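Local atomic coordinates of SusD homolog (PDB entry 4F53), a protein that probably binds mucin O-glycans at the bacterial cell surface, as a SusD-family outer-membrane lipoprotein of Bacteroides ovatus. Residues Ser147-Gln152 with Met478-Asp483; Pro88-Tyr93 with Thr482-Glu487; Asp266-Met271 with Ala281-Ser286. All blocks are in the same frame, centred on the assembly; numbering follows the deposited sequence.

Contact 1 (Ser147-Gln152 with Met478-Asp483); sequences SPYDSQ and MPYPTD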
loop_
_atom_site.group_PDB
_atom_site.type_symbol
_atom_site.label_atom_id
_atom_site.label_comp_id
_atom_site.label_asym_id
_atom_site.label_seq_id
_atom_site.Cartn_x
_atom_site.Cartn_y
_atom_site.Cartn_z
ATOM N N SER A 147 4.445 -23.790 9.620
ATOM C CA SER A 147 3.284 -23.994 10.478
ATOM C C SER A 147 1.983 -24.124 9.655
ATOM O O SER A 147 1.963 -23.696 8.490
ATOM C CB SER A 147 3.155 -22.792 11.425
ATOM O OG SER A 147 4.368 -22.479 12.094
ATOM N N PRO A 148 0.865 -24.637 10.255
ATOM C CA PRO A 148 -0.431 -24.624 9.532
ATOM C C PRO A 148 -0.898 -23.185 9.228
ATOM O O PRO A 148 -0.604 -22.250 9.987
ATOM C CB PRO A 148 -1.390 -25.326 10.504
ATOM C CG PRO A 148 -0.482 -26.093 11.452
ATOM C CD PRO A 148 0.720 -25.234 11.603
ATOM N N TYR A 149 -1.603 -23.010 8.098
ATOM C CA TYR A 149 -2.105 -21.715 7.624
ATOM C C TYR A 149 -3.545 -21.472 8.077
ATOM O O TYR A 149 -4.389 -22.369 7.993
ATOM C CB TYR A 149 -2.060 -21.633 6.086
ATOM C CG TYR A 149 -0.694 -21.521 5.438
ATOM C CD1 TYR A 149 0.369 -22.325 5.854
ATOM C CD2 TYR A 149 -0.495 -20.704 4.324
ATOM C CE1 TYR A 149 1.616 -22.251 5.241
ATOM C CE2 TYR A 149 0.735 -20.656 3.672
ATOM C CZ TYR A 149 1.792 -21.427 4.139
ATOM O OH TYR A 149 3.011 -21.381 3.513
ATOM N N ASP A 150 -3.827 -20.253 8.541
ATOM C CA ASP A 150 -5.177 -19.840 8.894
ATOM C C ASP A 150 -5.837 -19.330 7.649
ATOM O O ASP A 150 -5.164 -18.725 6.814
ATOM C CB ASP A 150 -5.167 -18.689 9.935
ATOM C CG ASP A 150 -4.565 -18.939 11.301
ATOM O OD1 ASP A 150 -4.314 -20.111 11.636
ATOM O OD2 ASP A 150 -4.354 -17.961 12.035
ATOM N N SER A 151 -7.159 -19.447 7.568
ATOM C CA SER A 151 -7.909 -18.842 6.480
ATOM C C SER A 151 -7.758 -17.307 6.602
ATOM O O SER A 151 -7.472 -16.819 7.702
ATOM C CB SER A 151 -9.371 -19.274 6.542
ATOM O OG SER A 151 -10.032 -18.781 7.693
ATOM N N GLN A 152 -7.907 -16.548 5.494
ATOM C CA GLN A 152 -7.815 -15.108 5.606
ATOM C C GLN A 152 -8.896 -14.583 6.587
ATOM O O GLN A 152 -8.609 -13.694 7.397
ATOM C CB GLN A 152 -7.919 -14.437 4.244
ATOM C CG GLN A 152 -7.717 -12.941 4.340
ATOM C CD GLN A 152 -7.680 -12.295 3.003
ATOM O OE1 GLN A 152 -8.698 -12.164 2.316
ATOM N NE2 GLN A 152 -6.525 -11.769 2.667
HETATM N N MSE A 478 -0.217 -12.984 -4.781
HETATM C CA MSE A 478 1.033 -13.630 -5.129
HETATM C C MSE A 478 0.869 -15.106 -4.859
HETATM O O MSE A 478 0.199 -15.463 -3.880
HETATM C CB MSE A 478 2.218 -13.040 -4.330
HETATM C CG MSE A 478 2.572 -11.619 -4.753
HETATM SE SE MSE A 478 3.379 -11.502 -6.516
HETATM C CE MSE A 478 5.009 -12.559 -6.230
ATOM N N PRO A 479 1.456 -15.987 -5.709
ATOM C CA PRO A 479 1.389 -17.422 -5.415
ATOM C C PRO A 479 2.371 -17.784 -4.305
ATOM O O PRO A 479 3.361 -17.081 -4.110
ATOM C CB PRO A 479 1.766 -18.069 -6.746
ATOM C CG PRO A 479 2.657 -17.078 -7.418
ATOM C CD PRO A 479 2.298 -15.709 -6.900
ATOM N N TYR A 480 2.107 -18.868 -3.573
ATOM C CA TYR A 480 3.002 -19.305 -2.500
ATOM C C TYR A 480 4.362 -19.706 -3.060
ATOM O O TYR A 480 4.409 -20.342 -4.116
ATOM C CB TYR A 480 2.393 -20.489 -1.706
ATOM C CG TYR A 480 1.117 -20.140 -0.971
ATOM C CD1 TYR A 480 1.084 -19.096 -0.048
ATOM C CD2 TYR A 480 -0.046 -20.884 -1.157
ATOM C CE1 TYR A 480 -0.084 -18.774 0.634
ATOM C CE2 TYR A 480 -1.221 -20.570 -0.477
ATOM C CZ TYR A 480 -1.236 -19.502 0.407
ATOM O OH TYR A 480 -2.374 -19.173 1.090
ATOM N N PRO A 481 5.483 -19.354 -2.384
ATOM C CA PRO A 481 6.813 -19.788 -2.875
ATOM C C PRO A 481 6.893 -21.321 -3.022
ATOM O O PRO A 481 6.386 -22.056 -2.160
ATOM C CB PRO A 481 7.779 -19.267 -1.806
ATOM C CG PRO A 481 7.051 -18.128 -1.147
ATOM C CD PRO A 481 5.600 -18.571 -1.134
ATOM N N THR A 482 7.522 -21.798 -4.136
ATOM C CA THR A 482 7.682 -23.217 -4.476
ATOM C C THR A 482 8.371 -23.996 -3.333
ATOM O O THR A 482 8.046 -25.158 -3.108
ATOM C CB THR A 482 8.424 -23.379 -5.833
ATOM O OG1 THR A 482 8.669 -24.762 -6.087
ATOM C CG2 THR A 482 9.740 -22.587 -5.919
ATOM N N ASP A 483 9.308 -23.348 -2.611
ATOM C CA ASP A 483 10.080 -23.936 -1.503
ATOM C C ASP A 483 9.208 -24.312 -0.327
ATOM O O ASP A 483 9.571 -25.218 0.427
ATOM C CB ASP A 483 11.173 -22.963 -1.010
ATOM C CG ASP A 483 12.462 -22.944 -1.820
ATOM O OD1 ASP A 483 12.816 -23.995 -2.402
ATOM O OD2 ASP A 483 13.152 -21.889 -1.823
#

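Contact 2 (Pro88-Tyr93 with Thr482-Glu487); sequences PFNDFY and TDEYRE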
loop_
_atom_site.group_PDB
_atom_site.type_symbol
_atom_site.label_atom_id
_atom_site.label_comp_id
_atom_site.label_asym_id
_atom_site.label_seq_id
_atom_site.Cartn_x
_atom_site.Cartn_y
_atom_site.Cartn_z
ATOM N N PRO A 88 8.471 -11.535 -0.595
ATOM C CA PRO A 88 7.315 -10.946 0.106
ATOM C C PRO A 88 6.596 -11.876 1.083
ATOM O O PRO A 88 5.611 -11.449 1.713
ATOM C CB PRO A 88 6.370 -10.549 -1.038
ATOM C CG PRO A 88 7.199 -10.596 -2.280
ATOM C CD PRO A 88 8.178 -11.678 -2.035
ATOM N N PHE A 89 7.054 -13.141 1.205
ATOM C CA PHE A 89 6.449 -14.099 2.118
ATOM C C PHE A 89 7.431 -14.403 3.248
ATOM O O PHE A 89 7.273 -13.866 4.345
ATOM C CB PHE A 89 6.013 -15.382 1.374
ATOM C CG PHE A 89 5.083 -16.307 2.137
ATOM C CD1 PHE A 89 3.922 -15.820 2.739
ATOM C CD2 PHE A 89 5.337 -17.669 2.210
ATOM C CE1 PHE A 89 3.060 -16.679 3.432
ATOM C CE2 PHE A 89 4.464 -18.526 2.888
ATOM C CZ PHE A 89 3.332 -18.027 3.495
ATOM N N ASN A 90 8.478 -15.180 2.945
ATOM C CA ASN A 90 9.511 -15.665 3.861
ATOM C C ASN A 90 10.254 -14.575 4.604
ATOM O O ASN A 90 10.492 -14.747 5.793
ATOM C CB ASN A 90 10.539 -16.549 3.128
ATOM C CG ASN A 90 9.991 -17.892 2.705
ATOM O OD1 ASN A 90 9.182 -17.999 1.780
ATOM N ND2 ASN A 90 10.419 -18.953 3.376
ATOM N N ASP A 91 10.639 -13.474 3.928
ATOM C CA ASP A 91 11.422 -12.425 4.568
ATOM C C ASP A 91 10.639 -11.673 5.636
ATOM O O ASP A 91 11.251 -11.265 6.612
ATOM C CB ASP A 91 12.039 -11.469 3.541
ATOM C CG ASP A 91 13.216 -12.041 2.761
ATOM O OD1 ASP A 91 13.286 -13.293 2.604
ATOM O OD2 ASP A 91 14.062 -11.248 2.307
ATOM N N PHE A 92 9.308 -11.554 5.531
ATOM C CA PHE A 92 8.540 -10.933 6.617
ATOM C C PHE A 92 8.570 -11.796 7.880
ATOM O O PHE A 92 8.741 -11.250 8.967
ATOM C CB PHE A 92 7.096 -10.647 6.222
ATOM C CG PHE A 92 6.924 -9.339 5.493
ATOM C CD1 PHE A 92 7.089 -8.123 6.156
ATOM C CD2 PHE A 92 6.576 -9.317 4.151
ATOM C CE1 PHE A 92 6.919 -6.913 5.482
ATOM C CE2 PHE A 92 6.388 -8.108 3.486
ATOM C CZ PHE A 92 6.572 -6.918 4.152
ATOM N N TYR A 93 8.473 -13.133 7.729
ATOM C CA TYR A 93 8.504 -14.073 8.860
ATOM C C TYR A 93 9.891 -14.113 9.519
ATOM O O TYR A 93 9.956 -14.054 10.742
ATOM C CB TYR A 93 8.047 -15.486 8.436
ATOM C CG TYR A 93 6.544 -15.574 8.257
ATOM C CD1 TYR A 93 5.927 -15.094 7.100
ATOM C CD2 TYR A 93 5.732 -16.095 9.263
ATOM C CE1 TYR A 93 4.546 -15.154 6.940
ATOM C CE2 TYR A 93 4.348 -16.159 9.112
ATOM C CZ TYR A 93 3.763 -15.700 7.945
ATOM O OH TYR A 93 2.406 -15.741 7.807
ATOM N N THR A 482 7.522 -21.798 -4.136
ATOM C CA THR A 482 7.682 -23.217 -4.476
ATOM C C THR A 482 8.371 -23.996 -3.333
ATOM O O THR A 482 8.046 -25.158 -3.108
ATOM C CB THR A 482 8.424 -23.379 -5.833
ATOM O OG1 THR A 482 8.669 -24.762 -6.087
ATOM C CG2 THR A 482 9.740 -22.587 -5.919
ATOM N N ASP A 483 9.308 -23.348 -2.611
ATOM C CA ASP A 483 10.080 -23.936 -1.503
ATOM C C ASP A 483 9.208 -24.312 -0.327
ATOM O O ASP A 483 9.571 -25.218 0.427
ATOM C CB ASP A 483 11.173 -22.963 -1.010
ATOM C CG ASP A 483 12.462 -22.944 -1.820
ATOM O OD1 ASP A 483 12.816 -23.995 -2.402
ATOM O OD2 ASP A 483 13.152 -21.889 -1.823
ATOM N N GLU A 484 8.064 -23.618 -0.159
ATOM C CA GLU A 484 7.128 -23.896 0.932
ATOM C C GLU A 484 6.372 -25.193 0.655
ATOM O O GLU A 484 6.088 -25.933 1.601
ATOM C CB GLU A 484 6.188 -22.707 1.207
ATOM C CG GLU A 484 6.909 -21.511 1.814
ATOM C CD GLU A 484 7.894 -21.824 2.929
ATOM O OE1 GLU A 484 7.481 -22.453 3.929
ATOM O OE2 GLU A 484 9.088 -21.471 2.786
ATOM N N TYR A 485 6.151 -25.534 -0.629
ATOM C CA TYR A 485 5.555 -26.815 -1.021
ATOM C C TYR A 485 6.518 -27.962 -0.703
ATOM O O TYR A 485 6.071 -29.083 -0.487
ATOM C CB TYR A 485 5.257 -26.833 -2.522
ATOM C CG TYR A 485 3.968 -26.177 -2.949
ATOM C CD1 TYR A 485 3.910 -24.807 -3.204
ATOM C CD2 TYR A 485 2.839 -26.941 -3.235
ATOM C CE1 TYR A 485 2.745 -24.210 -3.681
ATOM C CE2 TYR A 485 1.654 -26.350 -3.670
ATOM C CZ TYR A 485 1.616 -24.988 -3.904
ATOM O OH TYR A 485 0.469 -24.434 -4.399
ATOM N N ARG A 486 7.843 -27.696 -0.710
ATOM C CA ARG A 486 8.817 -28.752 -0.451
ATOM C C ARG A 486 9.124 -28.920 1.039
ATOM O O ARG A 486 9.241 -30.050 1.496
ATOM C CB ARG A 486 10.095 -28.529 -1.257
ATOM C CG ARG A 486 9.867 -28.820 -2.732
ATOM C CD ARG A 486 11.111 -28.664 -3.566
ATOM N NE ARG A 486 10.947 -27.601 -4.553
ATOM C CZ ARG A 486 11.491 -26.398 -4.436
ATOM N NH1 ARG A 486 12.253 -26.108 -3.391
ATOM N NH2 ARG A 486 11.291 -25.481 -5.372
ATOM N N GLU A 487 9.205 -27.829 1.796
ATOM C CA GLU A 487 9.492 -27.860 3.232
ATOM C C GLU A 487 8.239 -27.988 4.116
ATOM O O GLU A 487 8.371 -28.386 5.274
ATOM C CB GLU A 487 10.254 -26.590 3.650
ATOM C CG GLU A 487 11.623 -26.465 3.008
ATOM C CD GLU A 487 12.651 -25.602 3.717
ATOM O OE1 GLU A 487 12.267 -24.631 4.411
ATOM O OE2 GLU A 487 13.859 -25.878 3.529
#

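Contact 3 (Asp266-Met271 with Ala281-Ser286); sequences DLTCYM and AYYDKS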
loop_
_atom_site.group_PDB
_atom_site.type_symbol
_atom_site.label_atom_id
_atom_site.label_comp_id
_atom_site.label_asym_id
_atom_site.label_seq_id
_atom_site.Cartn_x
_atom_site.Cartn_y
_atom_site.Cartn_z
ATOM N N ASP A 266 0.230 6.467 -15.166
ATOM C CA ASP A 266 -1.104 6.584 -14.573
ATOM C C ASP A 266 -1.206 7.773 -13.597
ATOM O O ASP A 266 -2.148 8.551 -13.677
ATOM C CB ASP A 266 -1.491 5.275 -13.833
ATOM C CG ASP A 266 -1.194 4.018 -14.632
ATOM O OD1 ASP A 266 -0.001 3.657 -14.751
ATOM O OD2 ASP A 266 -2.134 3.439 -15.177
ATOM N N LEU A 267 -0.238 7.904 -12.692
ATOM C CA LEU A 267 -0.212 8.951 -11.686
ATOM C C LEU A 267 -0.099 10.341 -12.329
ATOM O O LEU A 267 -0.833 11.233 -11.920
ATOM C CB LEU A 267 0.935 8.681 -10.691
ATOM C CG LEU A 267 0.926 9.371 -9.324
ATOM C CD1 LEU A 267 -0.362 9.115 -8.536
ATOM C CD2 LEU A 267 2.092 8.914 -8.507
ATOM N N THR A 268 0.745 10.522 -13.369
ATOM C CA THR A 268 0.827 11.818 -14.032
ATOM C C THR A 268 -0.438 12.065 -14.905
ATOM O O THR A 268 -0.846 13.214 -15.032
ATOM C CB THR A 268 2.156 12.016 -14.797
ATOM O OG1 THR A 268 2.289 11.020 -15.804
ATOM C CG2 THR A 268 3.390 12.001 -13.858
ATOM N N CYS A 269 -1.092 11.018 -15.438
ATOM C CA CYS A 269 -2.329 11.187 -16.219
ATOM C C CYS A 269 -3.449 11.822 -15.368
ATOM O O CYS A 269 -4.069 12.787 -15.806
ATOM C CB CYS A 269 -2.782 9.865 -16.820
ATOM S SG CYS A 269 -1.889 9.413 -18.321
ATOM N N TYR A 270 -3.687 11.290 -14.159
ATOM C CA TYR A 270 -4.707 11.820 -13.255
ATOM C C TYR A 270 -4.337 13.199 -12.731
ATOM O O TYR A 270 -5.162 14.095 -12.738
ATOM C CB TYR A 270 -4.919 10.883 -12.046
ATOM C CG TYR A 270 -5.790 9.678 -12.343
ATOM C CD1 TYR A 270 -7.176 9.773 -12.313
ATOM C CD2 TYR A 270 -5.225 8.429 -12.599
ATOM C CE1 TYR A 270 -7.984 8.667 -12.571
ATOM C CE2 TYR A 270 -6.025 7.310 -12.849
ATOM C CZ TYR A 270 -7.405 7.440 -12.839
ATOM O OH TYR A 270 -8.212 6.365 -13.043
HETATM N N MSE A 271 -3.077 13.360 -12.290
HETATM C CA MSE A 271 -2.628 14.582 -11.631
HETATM C C MSE A 271 -2.457 15.730 -12.594
HETATM O O MSE A 271 -2.756 16.851 -12.200
HETATM C CB MSE A 271 -1.402 14.312 -10.777
HETATM C CG MSE A 271 -1.755 13.388 -9.616
HETATM SE SE MSE A 271 -0.243 12.988 -8.510
HETATM C CE MSE A 271 -0.154 14.635 -7.594
ATOM N N ALA A 281 4.927 18.451 -5.071
ATOM C CA ALA A 281 5.339 17.875 -3.795
ATOM C C ALA A 281 5.850 16.436 -3.960
ATOM O O ALA A 281 6.702 16.005 -3.195
ATOM C CB ALA A 281 4.201 17.928 -2.789
ATOM N N TYR A 282 5.346 15.700 -4.957
ATOM C CA TYR A 282 5.636 14.271 -5.179
ATOM C C TYR A 282 6.798 13.999 -6.105
ATOM O O TYR A 282 7.560 13.059 -5.875
ATOM C CB TYR A 282 4.412 13.573 -5.801
ATOM C CG TYR A 282 3.204 13.390 -4.915
ATOM C CD1 TYR A 282 3.194 13.863 -3.602
ATOM C CD2 TYR A 282 2.089 12.692 -5.364
ATOM C CE1 TYR A 282 2.114 13.619 -2.754
ATOM C CE2 TYR A 282 1.001 12.453 -4.526
ATOM C CZ TYR A 282 1.017 12.928 -3.227
ATOM O OH TYR A 282 -0.050 12.721 -2.402
ATOM N N TYR A 283 6.884 14.741 -7.212
ATOM C CA TYR A 283 7.900 14.404 -8.181
ATOM C C TYR A 283 8.331 15.598 -8.999
ATOM O O TYR A 283 7.798 16.687 -8.841
ATOM C CB TYR A 283 7.384 13.256 -9.104
ATOM C CG TYR A 283 5.941 13.375 -9.569
ATOM C CD1 TYR A 283 5.575 14.292 -10.551
ATOM C CD2 TYR A 283 4.947 12.547 -9.046
ATOM C CE1 TYR A 283 4.256 14.399 -10.985
ATOM C CE2 TYR A 283 3.623 12.662 -9.457
ATOM C CZ TYR A 283 3.287 13.572 -10.443
ATOM O OH TYR A 283 2.009 13.632 -10.923
ATOM N N ASP A 284 9.304 15.378 -9.893
ATOM C CA ASP A 284 9.858 16.411 -10.747
ATOM C C ASP A 284 9.411 16.263 -12.184
ATOM O O ASP A 284 8.923 15.216 -12.585
ATOM C CB ASP A 284 11.395 16.344 -10.699
ATOM C CG ASP A 284 12.020 16.902 -9.434
ATOM O OD1 ASP A 284 11.653 18.015 -9.040
ATOM O OD2 ASP A 284 12.972 16.281 -8.922
ATOM N N LYS A 285 9.630 17.313 -12.978
ATOM C CA LYS A 285 9.381 17.265 -14.412
ATOM C C LYS A 285 10.448 16.350 -15.046
ATOM O O LYS A 285 11.485 16.039 -14.432
ATOM C CB LYS A 285 9.385 18.672 -15.027
ATOM C CG LYS A 285 8.242 19.534 -14.503
ATOM C CD LYS A 285 7.948 20.688 -15.418
ATOM C CE LYS A 285 6.943 21.621 -14.790
ATOM N NZ LYS A 285 6.731 22.834 -15.620
ATOM N N SER A 286 10.144 15.866 -16.232
ATOM C CA SER A 286 11.004 14.978 -17.012
ATOM C C SER A 286 12.372 15.634 -17.312
ATOM O O SER A 286 12.490 16.855 -17.279
ATOM C CB SER A 286 10.293 14.599 -18.304
ATOM O OG SER A 286 10.003 15.765 -19.058
#

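Contact 1 (Ser147-Gln152 with Met478-Asp483)
Tyr149 and Tyr480 form a T-shaped (edge-to-face) stack that ties together two loops of this TPR-like SusD fold, one leading into helix 152-173 and the other into helix 482-487. The ring planes stand at 86° and the centroids lie 5.3 Å apart, so the hydrogen-bearing rim of one ring meets the pi cloud of the other. Tyr149 supplies the edge. Its CE2 comes over one face of Tyr480 and lies 3.7 Å from Tyr480 CE1, and this carbon of Tyr480 in turn sits near the plane of the Tyr149 ring.

The two side chains run alongside each other with their phenol ends leading opposite ways. Each carries CG anti to its own carbonyl carbon (chi1 -71° for Tyr149, -64° for Tyr480), which sends both rings into the space between the segments; side chains alone bridge it, since the closest pair of CA atoms, those of Tyr149 and Tyr480, are 11.6 Å apart. No hydrogen bond crosses. Beyond the pair, Tyr149 also rests on Val492 and Ala495 of helix 489-502, and the Tyr480 ring has a cation-pi partner in Arg477. The phenol end of Tyr480 is held from the chain that follows helix 110-131: its OH is hydrogen-bonded to the carbonyl O of Pro133, while CD2 of Tyr149 passes 4.0 Å from that same OH.

Contact 2 (Pro88-Tyr93 with Thr482-Glu487)
Asn90 and Glu484 join two helices of the alpha-helical SusD fold through one hydrogen bond, with Phe89 packed beside it, and the glutamate is the side chain that makes both contacts. At its root, CB of Glu484 lies 4.1 Å from the hydroxyl O of Tyr149. The next atom, CG, stands anti to the carbonyl carbon and meets the rim of the Phe89 ring near its plane, 4.0 Å from Phe89 CE2; this is a methylene against a ring edge, not a CH-pi contact. The chain then bends at chi2 (-44°), and that turn carries the carboxylate off the line of the first bonds and across to Asn90. At the tip, OE2 of Glu484 accepts from ND2 of Asn90 at 2.9 Å.

The bond is nearly straight, with an N-H...O angle of 168°. It leaves Asn90 within the plane of its amide but reaches OE2 from above the carboxylate, 49° out of that plane. The choice of amide end matters: ND2 faces the acid, whereas OD1 of Asn90 is buried with no partner anywhere in the model. Turning the amide over would probably set two oxygens against each other, and the donated N-H is likely to help the buried carboxylate keep its charge.

Around this pair, helix 82-106 is kinked through this stretch: Pro88 has no N-H to give, and the N atoms of Phe89 and Phe92 also lack a bond to the turn before. Phe89 and Asn90 also lean on Pro481, just ahead of helix 482-487, and the Phe89 ring meets Tyr131 at the end of helix 110-131. Glu484 also touches Val492 of helix 489-502, so the contact between helices 82-106 and 482-487 is bordered by that helix too.

Contact 3 (Asp266-Met271 with Ala281-Ser286)
A Met-aromatic cluster, in which the selenomethionine Met271 meets both Tyr282 and Tyr283, packs helix 265-273 against the last turn of helix 279-282 and the first residue beyond it. The selenium approaches both rings obliquely. SE of Met271 lies 5.0 Å from the centroid of the Tyr282 ring, 64° off its normal. From the centroid of the Tyr283 ring Met271 SE is 5.1 Å away, 72° off the normal. A bend about the CG-SE bond then brings the terminal methyl to Tyr282, with CE of Met271 3.7 Å from Tyr282 CD2, the two side chains crossing at about a right angle.

Tyr283 fills the centre. It is the first residue to abandon helical backbone angles, and its CG sits between the backbone N and the carbonyl carbon (chi1 42°), a torsion that a helix would disfavour but the extended backbone here accepts. That torsion lays the ring against helix 265-273, where its hydroxyl lies against mostly apolar atoms. Tyr283 OH is 3.4 Å from SE of Met271. CG2 of Thr268 is 3.6 Å from the same Tyr283 OH. Farther back along the ring, CE2 of Tyr283 is 4.2 Å from CD2 of Leu267. The hydroxyl is buried without a polar partner in the model. With a serine in place of Tyr283, a gap would probably open between Leu267, Thr268 and Met271, leaving the selenium end freer to turn.

Thr268 directs only its methyl here, since OG1 is bonded to Gly304 N and Ala265 O. On one flank lies helix 423-438, whose Trp435 touches Leu267 and whose Ile436 touches Met271 and takes the Tyr282 hydroxyl on its carbonyl O. Ile263 of strand 261-263 packs on both Thr268 and Tyr283.

In the fold
Contacts 1 and 2 are neighbours, their centres about 8 Å apart; they share Thr482 and Asp483, and both use helix 482-487. They also touch directly, through Tyr149 and Pro481 of contact 1 on Phe89 of contact 2. Together they bring early parts of the chain, helix 82-106 and the loop before helix 152-173, to one late stretch, each closing a loop of more than 300 residues. Contact 3 is nested within both loops yet is local, its segments only ten residues apart. Its centre lies about 36 Å from each of the others, so it packs a separate region on the other side of the chain's centre, with about 18 to 20 Å between nearest atoms.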